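Local coordinates for protein putative DsbA oxidoreductase SCO1869 (PDB 3GL5) that probably acts as a DsbA-like oxidoreductase of the FrnE type, working on thiols and disulfides through a thioredoxin-type CxxC site, at residues 93-98 with 126-131; 77-82 with 88-93; 7-10 with 15-18. All coordinates share one frame; numbering follows the deposited sequence.

Contact 1 of 3, residues 93-98 with 126-131; sequences RDRDHG and GNFADE. With NA (sodium ion), chain B; ACT (acetate ion), chain C.
Arg95 lays one face of its guanidinium over CE1 of Phe128, NH1 3.5 Å from that atom, the two planes 56° apart. The meeting belongs to the helical part of this DsbA-like fold, where the end of helix 116-128 faces short strand 96-97. A bend at chi3 (-53°) swings the arginine's end back toward the phenylalanine. Its edge then serves a bound acetate, probably from the crystallisation liquor: NH2 bonds almost straight to OXT (2.6 Å, 164°), while NH1 adds a weak bond to the same oxygen. The other carboxylate oxygen, O, receives ND1 of His97 at 2.6 Å, and NH2 of Arg95 also has Glu76 as a salt-bridge partner.

The remaining polar links run through water. One water accepts from Arg95 NH1 and Asn127 ND2 and donates to Asp96 O and the acetate, so four bonds fix it. A second accepts from Arg95 NH1 at 2.8 Å and lies within hydrogen-bonding distance of Asn127 OD1, one of several acceptors competing for its protons. The amide of Asn127 is used at both ends, OD1 by a third water and ND2 by the first and by Ile11 O; that nitrogen sits over one face of the Phe128 ring, toward its rim.

Further out, Asp96 and Asn127 do not bond directly; the third water donates to OD1 of each. It is also a ligand of the sodium ion, so the strand carboxylate reaches the metal at second hand, while Asp96 OD2 is held by Ser133. The ion sits among carbonyl oxygens of Gly126, Asn127, Asp130 and Arg132, with Gly126 O 2.4 Å away. A fourth water completes the six ligands and donates to Asp96 OD1 and, at 2.6 Å, to Glu131 O.

Contact 2 of 3, residues 77-82 with 88-93; sequences DNLGAQ and LAYRTR
Gly80 brings helix 69-85 close under the returning loop: its CA lies 3.7 Å from Tyr90 CD2 and 3.8 Å from Thr92 CG2. A CB here would run into the Thr92 methyl; without one the CA atoms of Gly80 and Tyr90 come to 5.3 Å. Tyr90 turns its ring across the helix, CG anti to the backbone N (chi1 -170°), and one ring face looks onto the backbone carbon of Leu79. The leucine adds its CB, 3.8 Å from CZ, and its CD1 beside the hydroxyl, which is hydrogen-bonded to Glu76. Replacing Tyr90 with an alanine would probably uncover Leu79 and Gly80 and leave Glu76 without its hydroxyl partner.

The solvent side is looser. Asp77 OD1 meets exposed Arg93 NH2 in a long salt bridge of 3.4 Å; although carboxylate and guanidinium planes lie within 23° of each other, the approach is oblique and a single pair of atoms carries it. Between the two zones, Thr92 bridges by its methyl to Gly80 CA and by its CB to Asp77 OD1. The whole is a helix followed by a loop that doubles back along it, inside the helical insertion characteristic of the DsbA-like thioredoxin fold.

Contact 3 of 3, residues 7-10 with 15-18; sequences IWSD and WCYV
The end of strand 3-9 passes the first turn of helix 14-28 with the CA atoms of Ser9 and Cys16 5.6 Å apart, and no direct backbone hydrogen bond joins the two segments. Both CB atoms of this pair point across the gap. This is the opening step of the beta-alpha-beta unit made by strand 3-9, helix 14-28 and strand 36-42, where the thioredoxin fold places its CxxC.

Ser9 OG presses against Cys16, 3.3 Å from CB and 3.4 Å from SG. The hydroxyl donates its proton backward to Trp8 O (2.9 Å), approaching from above the carbonyl plane, so its contact with the sulfur is one of packing. A water between these buried residues completes the junction: it donates to Ser9 OG at 2.8 Å and to Cys16 O at 2.7 Å, tying strand to helix through a single molecule. Asp10 contributes its backbone O, 3.6 Å from Cys16 CB, while its carboxylate turns away to Thr100, His104 and the backbone N of Leu45.

Cys16 places SG beside its own backbone N (chi1 -65°), where it forms the disulfide with Cys13. Tyr124 of helix 116-128 touches both Ser9 and Cys16, and Val184 and Pro185 lie against the cysteine and the serine respectively, consistent with the loop that faces the CxxC in thioredoxins. The second cysteine of the motif is thus held buried in its disulfide form, its sulfur lying against a serine whose proton is already committed to Trp8 O.

In the fold
Along the chain the order is contact 3, then contact 2, then contact 1. Contact 3 lies about 5 Å from the centre of the chain, at the four-stranded mixed sheet, whereas the centres of contacts 1 and 2 are about 17 and 19 Å out, in the helical region. Those two are neighbours, about 11 Å between centres; they share Arg93, and the rings of Phe128 and Tyr90 meet. Each is about 15 Å from contact 3, with Tyr17 as a main joint, and Trp15 packing on Leu79: the Tyr17 hydroxyl bonds Ala89 O and its ring meets Phe128. The helix carrying Cys16 thus couples the thioredoxin core directly to both outer contacts.

Contact 1 of 3, residues 93-98 with 126-131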
loop_
_atom_site.group_PDB
_atom_site.type_symbol
_atom_site.label_atom_id
_atom_site.label_comp_id
_atom_site.label_asym_id
_atom_site.label_seq_id
_atom_site.Cartn_x
_atom_site.Cartn_y
_atom_site.Cartn_z
ATOM N N ARG A 93 19.435 -27.249 13.689
ATOM C CA ARG A 93 20.017 -28.346 12.968
ATOM C C ARG A 93 19.203 -28.695 11.742
ATOM O O ARG A 93 17.969 -28.668 11.765
ATOM C CB ARG A 93 20.069 -29.581 13.864
ATOM C CG ARG A 93 21.436 -30.107 14.122
ATOM C CD ARG A 93 22.185 -29.156 14.988
ATOM N NE ARG A 93 23.411 -29.734 15.501
ATOM C CZ ARG A 93 24.044 -29.246 16.557
ATOM N NH1 ARG A 93 25.164 -29.820 16.993
ATOM N NH2 ARG A 93 23.550 -28.171 17.175
ATOM N N ASP A 94 19.922 -29.042 10.681
ATOM C CA ASP A 94 19.364 -29.632 9.465
ATOM C C ASP A 94 18.451 -28.730 8.698
ATOM O O ASP A 94 17.589 -29.233 7.996
ATOM C CB ASP A 94 18.594 -30.926 9.753
ATOM C CG ASP A 94 19.437 -31.967 10.453
ATOM O OD1 ASP A 94 20.663 -32.082 10.177
ATOM O OD2 ASP A 94 18.854 -32.673 11.303
ATOM N N ARG A 95 18.603 -27.420 8.848
ATOM C CA ARG A 95 17.878 -26.468 7.997
ATOM C C ARG A 95 18.432 -26.513 6.578
ATOM O O ARG A 95 19.588 -26.905 6.350
ATOM C CB ARG A 95 17.984 -25.060 8.547
ATOM C CG ARG A 95 17.228 -24.812 9.917
ATOM C CD ARG A 95 16.837 -23.324 10.116
ATOM N NE ARG A 95 17.982 -22.424 9.953
ATOM C CZ ARG A 95 18.299 -21.806 8.814
ATOM N NH1 ARG A 95 17.561 -21.985 7.711
ATOM N NH2 ARG A 95 19.376 -21.011 8.780
ATOM N N ASP A 96 17.571 -26.177 5.626
ATOM C CA ASP A 96 17.961 -26.131 4.236
ATOM C C ASP A 96 17.764 -24.714 3.722
ATOM O O ASP A 96 17.275 -23.818 4.442
ATOM C CB ASP A 96 17.217 -27.180 3.400
ATOM C CG ASP A 96 15.701 -26.909 3.288
ATOM O OD1 ASP A 96 15.122 -26.128 4.073
ATOM O OD2 ASP A 96 15.071 -27.515 2.395
ATOM N N HIS A 97 18.165 -24.503 2.478
ATOM C CA HIS A 97 18.217 -23.190 1.918
ATOM C C HIS A 97 18.048 -23.305 0.405
ATOM O O HIS A 97 18.666 -24.161 -0.213
ATOM C CB HIS A 97 19.578 -22.592 2.269
ATOM C CG HIS A 97 19.895 -21.341 1.529
ATOM N ND1 HIS A 97 19.925 -20.102 2.140
ATOM C CD2 HIS A 97 20.223 -21.129 0.233
ATOM C CE1 HIS A 97 20.243 -19.179 1.244
ATOM N NE2 HIS A 97 20.414 -19.776 0.078
ATOM N N GLY A 98 17.243 -22.415 -0.188
ATOM C CA GLY A 98 16.976 -22.447 -1.636
ATOM C C GLY A 98 16.454 -21.134 -2.199
ATOM O O GLY A 98 16.533 -20.064 -1.563
ATOM N N GLY A 126 7.356 -22.161 8.258
ATOM C CA GLY A 126 7.671 -23.261 7.308
ATOM C C GLY A 126 9.179 -23.429 7.098
ATOM O O GLY A 126 9.691 -24.540 7.074
ATOM N N ASN A 127 9.896 -22.319 6.991
ATOM C CA ASN A 127 11.355 -22.358 6.836
ATOM C C ASN A 127 12.129 -22.753 8.137
ATOM O O ASN A 127 12.842 -23.766 8.166
ATOM C CB ASN A 127 11.904 -21.069 6.167
ATOM C CG ASN A 127 13.344 -21.250 5.635
ATOM O OD1 ASN A 127 13.755 -22.370 5.279
ATOM N ND2 ASN A 127 14.120 -20.153 5.608
ATOM N N PHE A 128 11.928 -21.986 9.212
ATOM C CA PHE A 128 12.783 -22.031 10.400
ATOM C C PHE A 128 12.289 -22.919 11.538
ATOM O O PHE A 128 13.102 -23.411 12.325
ATOM C CB PHE A 128 13.038 -20.600 10.915
ATOM C CG PHE A 128 13.797 -19.724 9.931
ATOM C CD1 PHE A 128 15.147 -19.932 9.696
ATOM C CD2 PHE A 128 13.145 -18.691 9.227
ATOM C CE1 PHE A 128 15.851 -19.126 8.776
ATOM C CE2 PHE A 128 13.842 -17.884 8.336
ATOM C CZ PHE A 128 15.225 -18.115 8.100
ATOM N N ALA A 129 10.980 -23.150 11.612
ATOM C CA ALA A 129 10.378 -23.965 12.688
ATOM C C ALA A 129 10.131 -25.403 12.291
ATOM O O ALA A 129 9.967 -26.260 13.112
ATOM C CB ALA A 129 9.074 -23.333 13.190
ATOM N N ASP A 130 10.150 -25.678 11.015
ATOM C CA ASP A 130 9.529 -26.859 10.496
ATOM C C ASP A 130 10.585 -27.661 9.748
ATOM O O ASP A 130 11.368 -27.091 8.987
ATOM C CB ASP A 130 8.507 -26.314 9.511
ATOM C CG ASP A 130 7.382 -27.245 9.235
ATOM O OD1 ASP A 130 7.605 -28.476 9.174
ATOM O OD2 ASP A 130 6.273 -26.715 9.005
ATOM N N GLU A 131 10.587 -28.979 9.929
ATOM C CA GLU A 131 11.591 -29.876 9.323
ATOM C C GLU A 131 11.382 -30.059 7.809
ATOM O O GLU A 131 12.357 -30.176 7.053
ATOM C CB GLU A 131 11.602 -31.204 10.092
ATOM C CG GLU A 131 12.375 -32.343 9.494
ATOM C CD GLU A 131 12.235 -33.636 10.315
ATOM O OE1 GLU A 131 11.556 -33.616 11.376
ATOM O OE2 GLU A 131 12.799 -34.684 9.899
HETATM NA NA NA B . 11.576 -25.957 6.700
HETATM C C ACT C . 19.662 -19.198 5.417
HETATM O O ACT C . 18.914 -19.664 4.538
HETATM O OXT ACT C . 19.580 -19.796 6.494
HETATM C CH3 ACT C . 20.579 -18.024 5.164
HETATM O O HOH W 1 16.801 -20.997 4.660
HETATM O O HOH W 2 15.520 -23.804 6.937
HETATM O O HOH W 3 12.787 -25.159 4.572
HETATM O O HOH W 4 13.474 -27.965 6.160
#

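Contact 2 of 3, residues 77-82 with 88-93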
loop_
_atom_site.group_PDB
_atom_site.type_symbol
_atom_site.label_atom_id
_atom_site.label_comp_id
_atom_site.label_asym_id
_atom_site.label_seq_id
_atom_site.Cartn_x
_atom_site.Cartn_y
_atom_site.Cartn_z
ATOM N N ASP A 77 23.338 -22.037 16.705
ATOM C CA ASP A 77 22.986 -22.084 18.130
ATOM C C ASP A 77 22.701 -20.670 18.646
ATOM O O ASP A 77 21.711 -20.435 19.333
ATOM C CB ASP A 77 24.086 -22.752 18.968
ATOM C CG ASP A 77 24.274 -24.227 18.624
ATOM O OD1 ASP A 77 23.455 -24.828 17.925
ATOM O OD2 ASP A 77 25.284 -24.812 19.040
ATOM N N ASN A 78 23.548 -19.717 18.287
ATOM C CA ASN A 78 23.276 -18.365 18.692
ATOM C C ASN A 78 21.963 -17.827 18.139
ATOM O O ASN A 78 21.199 -17.170 18.854
ATOM C CB ASN A 78 24.377 -17.413 18.276
ATOM C CG ASN A 78 23.996 -15.978 18.578
ATOM O OD1 ASN A 78 23.627 -15.654 19.712
ATOM N ND2 ASN A 78 24.057 -15.111 17.563
ATOM N N LEU A 79 21.705 -18.102 16.865
ATOM C CA LEU A 79 20.467 -17.676 16.245
ATOM C C LEU A 79 19.271 -18.340 16.933
ATOM O O LEU A 79 18.233 -17.721 17.120
ATOM C CB LEU A 79 20.508 -17.962 14.744
ATOM C CG LEU A 79 21.076 -16.796 13.911
ATOM C CD1 LEU A 79 21.549 -17.286 12.513
ATOM C CD2 LEU A 79 20.017 -15.729 13.776
ATOM N N GLY A 80 19.420 -19.602 17.299
ATOM C CA GLY A 80 18.382 -20.293 18.053
ATOM C C GLY A 80 18.105 -19.652 19.406
ATOM O O GLY A 80 16.954 -19.520 19.815
ATOM N N ALA A 81 19.149 -19.239 20.100
ATOM C CA ALA A 81 18.952 -18.533 21.370
ATOM C C ALA A 81 18.214 -17.195 21.191
ATOM O O ALA A 81 17.304 -16.854 21.991
ATOM C CB ALA A 81 20.336 -18.304 22.099
ATOM N N GLN A 82 18.593 -16.428 20.172
ATOM C CA GLN A 82 18.028 -15.097 20.004
ATOM C C GLN A 82 16.585 -15.186 19.486
ATOM O O GLN A 82 15.737 -14.362 19.854
ATOM C CB GLN A 82 18.911 -14.233 19.093
ATOM C CG GLN A 82 20.358 -14.048 19.596
ATOM C CD GLN A 82 21.064 -12.874 18.943
ATOM O OE1 GLN A 82 20.468 -11.830 18.711
ATOM N NE2 GLN A 82 22.339 -13.039 18.653
ATOM N N LEU A 88 10.092 -16.976 19.136
ATOM C CA LEU A 88 10.119 -17.690 17.873
ATOM C C LEU A 88 10.805 -19.021 17.966
ATOM O O LEU A 88 11.886 -19.134 18.509
ATOM C CB LEU A 88 10.866 -16.871 16.811
ATOM C CG LEU A 88 10.479 -15.410 16.569
ATOM C CD1 LEU A 88 11.397 -14.742 15.520
ATOM C CD2 LEU A 88 9.017 -15.279 16.162
ATOM N N ALA A 89 10.204 -20.019 17.353
ATOM C CA ALA A 89 10.836 -21.308 17.169
ATOM C C ALA A 89 11.937 -21.189 16.106
ATOM O O ALA A 89 11.823 -20.397 15.160
ATOM C CB ALA A 89 9.785 -22.311 16.721
ATOM N N TYR A 90 12.996 -21.978 16.251
ATOM C CA TYR A 90 14.124 -21.918 15.326
ATOM C C TYR A 90 14.924 -23.216 15.452
ATOM O O TYR A 90 15.560 -23.434 16.494
ATOM C CB TYR A 90 15.019 -20.752 15.667
ATOM C CG TYR A 90 16.073 -20.481 14.629
ATOM C CD1 TYR A 90 15.875 -19.526 13.638
ATOM C CD2 TYR A 90 17.278 -21.192 14.626
ATOM C CE1 TYR A 90 16.883 -19.258 12.634
ATOM C CE2 TYR A 90 18.275 -20.957 13.641
ATOM C CZ TYR A 90 18.070 -19.994 12.652
ATOM O OH TYR A 90 19.041 -19.768 11.708
ATOM N N ARG A 91 14.865 -24.080 14.431
ATOM C CA ARG A 91 15.669 -25.318 14.423
ATOM C C ARG A 91 17.133 -25.037 14.195
ATOM O O ARG A 91 17.497 -24.396 13.218
ATOM C CB ARG A 91 15.188 -26.285 13.368
ATOM C CG ARG A 91 13.768 -26.634 13.615
ATOM C CD ARG A 91 13.201 -27.423 12.481
ATOM N NE ARG A 91 13.452 -28.826 12.749
ATOM C CZ ARG A 91 12.781 -29.543 13.659
ATOM N NH1 ARG A 91 11.801 -28.995 14.381
ATOM N NH2 ARG A 91 13.095 -30.816 13.848
ATOM N N THR A 92 17.970 -25.502 15.122
ATOM C CA THR A 92 19.418 -25.236 15.059
ATOM C C THR A 92 20.173 -26.316 14.284
ATOM O O THR A 92 21.402 -26.283 14.211
ATOM C CB THR A 92 20.042 -25.074 16.468
ATOM O OG1 THR A 92 19.680 -26.199 17.282
ATOM C CG2 THR A 92 19.507 -23.820 17.128
ATOM N N ARG A 93 19.435 -27.249 13.689
ATOM C CA ARG A 93 20.017 -28.346 12.968
ATOM C C ARG A 93 19.203 -28.695 11.742
ATOM O O ARG A 93 17.969 -28.668 11.765
ATOM C CB ARG A 93 20.069 -29.581 13.864
ATOM C CG ARG A 93 21.436 -30.107 14.122
ATOM C CD ARG A 93 22.185 -29.156 14.988
ATOM N NE ARG A 93 23.411 -29.734 15.501
ATOM C CZ ARG A 93 24.044 -29.246 16.557
ATOM N NH1 ARG A 93 25.164 -29.820 16.993
ATOM N NH2 ARG A 93 23.550 -28.171 17.175
#

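Contact 3 of 3, residues 7-10 with 15-18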
loop_
_atom_site.group_PDB
_atom_site.type_symbol
_atom_site.label_atom_id
_atom_site.label_comp_id
_atom_site.label_asym_id
_atom_site.label_seq_id
_atom_site.Cartn_x
_atom_site.Cartn_y
_atom_site.Cartn_z
ATOM N N ILE A 7 9.448 -2.723 5.221
ATOM C CA ILE A 7 10.425 -3.701 5.701
ATOM C C ILE A 7 10.779 -4.667 4.576
ATOM O O ILE A 7 9.962 -5.536 4.217
ATOM C CB ILE A 7 9.865 -4.537 6.878
ATOM C CG1 ILE A 7 9.314 -3.635 7.972
ATOM C CG2 ILE A 7 10.913 -5.541 7.368
ATOM C CD1 ILE A 7 8.753 -4.430 9.180
ATOM N N TRP A 8 11.976 -4.534 4.028
ATOM C CA TRP A 8 12.462 -5.499 3.016
ATOM C C TRP A 8 13.033 -6.734 3.684
ATOM O O TRP A 8 13.804 -6.611 4.612
ATOM C CB TRP A 8 13.530 -4.850 2.145
ATOM C CG TRP A 8 12.972 -4.075 1.036
ATOM C CD1 TRP A 8 12.805 -4.504 -0.256
ATOM C CD2 TRP A 8 12.484 -2.724 1.075
ATOM N NE1 TRP A 8 12.260 -3.496 -1.029
ATOM C CE2 TRP A 8 12.057 -2.394 -0.236
ATOM C CE3 TRP A 8 12.369 -1.758 2.089
ATOM C CZ2 TRP A 8 11.511 -1.140 -0.558
ATOM C CZ3 TRP A 8 11.845 -0.506 1.765
ATOM C CH2 TRP A 8 11.402 -0.214 0.472
ATOM N N SER A 9 12.667 -7.925 3.221
ATOM C CA SER A 9 13.238 -9.156 3.803
ATOM C C SER A 9 13.116 -10.304 2.809
ATOM O O SER A 9 12.330 -10.221 1.838
ATOM C CB SER A 9 12.525 -9.584 5.099
ATOM O OG SER A 9 12.958 -8.840 6.232
ATOM N N ASP A 10 13.892 -11.366 3.066
ATOM C CA ASP A 10 13.789 -12.620 2.328
ATOM C C ASP A 10 13.364 -13.685 3.310
ATOM O O ASP A 10 13.658 -13.574 4.492
ATOM C CB ASP A 10 15.147 -13.022 1.762
ATOM C CG ASP A 10 15.038 -13.903 0.558
ATOM O OD1 ASP A 10 13.952 -14.460 0.264
ATOM O OD2 ASP A 10 16.070 -14.071 -0.125
ATOM N N TRP A 15 18.042 -13.504 10.227
ATOM C CA TRP A 15 17.904 -12.165 10.828
ATOM C C TRP A 15 16.680 -11.380 10.406
ATOM O O TRP A 15 16.313 -10.439 11.089
ATOM C CB TRP A 15 19.141 -11.307 10.533
ATOM C CG TRP A 15 20.378 -11.876 11.243
ATOM C CD1 TRP A 15 21.493 -12.456 10.673
ATOM C CD2 TRP A 15 20.550 -11.970 12.650
ATOM N NE1 TRP A 15 22.363 -12.891 11.667
ATOM C CE2 TRP A 15 21.800 -12.598 12.886
ATOM C CE3 TRP A 15 19.774 -11.561 13.739
ATOM C CZ2 TRP A 15 22.298 -12.817 14.179
ATOM C CZ3 TRP A 15 20.263 -11.798 15.039
ATOM C CH2 TRP A 15 21.516 -12.419 15.237
ATOM N N CYS A 16 16.105 -11.704 9.243
ATOM C CA CYS A 16 14.828 -11.124 8.816
ATOM C C CYS A 16 13.719 -11.633 9.748
ATOM O O CYS A 16 12.903 -10.846 10.244
ATOM C CB CYS A 16 14.538 -11.511 7.363
ATOM S SG CYS A 16 15.700 -10.829 6.191
ATOM N N TYR A 17 13.724 -12.947 9.994
ATOM C CA TYR A 17 12.802 -13.626 10.916
ATOM C C TYR A 17 12.914 -13.129 12.359
ATOM O O TYR A 17 11.899 -12.811 12.976
ATOM C CB TYR A 17 13.077 -15.113 10.860
ATOM C CG TYR A 17 12.216 -16.047 11.722
ATOM C CD1 TYR A 17 10.800 -15.992 11.737
ATOM C CD2 TYR A 17 12.826 -17.042 12.441
ATOM C CE1 TYR A 17 10.035 -16.931 12.537
ATOM C CE2 TYR A 17 12.106 -17.971 13.191
ATOM C CZ TYR A 17 10.737 -17.920 13.247
ATOM O OH TYR A 17 10.148 -18.901 14.002
ATOM N N VAL A 18 14.142 -13.051 12.885
ATOM C CA VAL A 18 14.384 -12.497 14.223
ATOM C C VAL A 18 14.090 -10.981 14.259
ATOM O O VAL A 18 13.409 -10.506 15.185
ATOM C CB VAL A 18 15.832 -12.839 14.786
ATOM C CG1 VAL A 18 16.005 -12.362 16.204
ATOM C CG2 VAL A 18 16.054 -14.352 14.781
HETATM O O HOH W 5 12.057 -8.676 8.888
#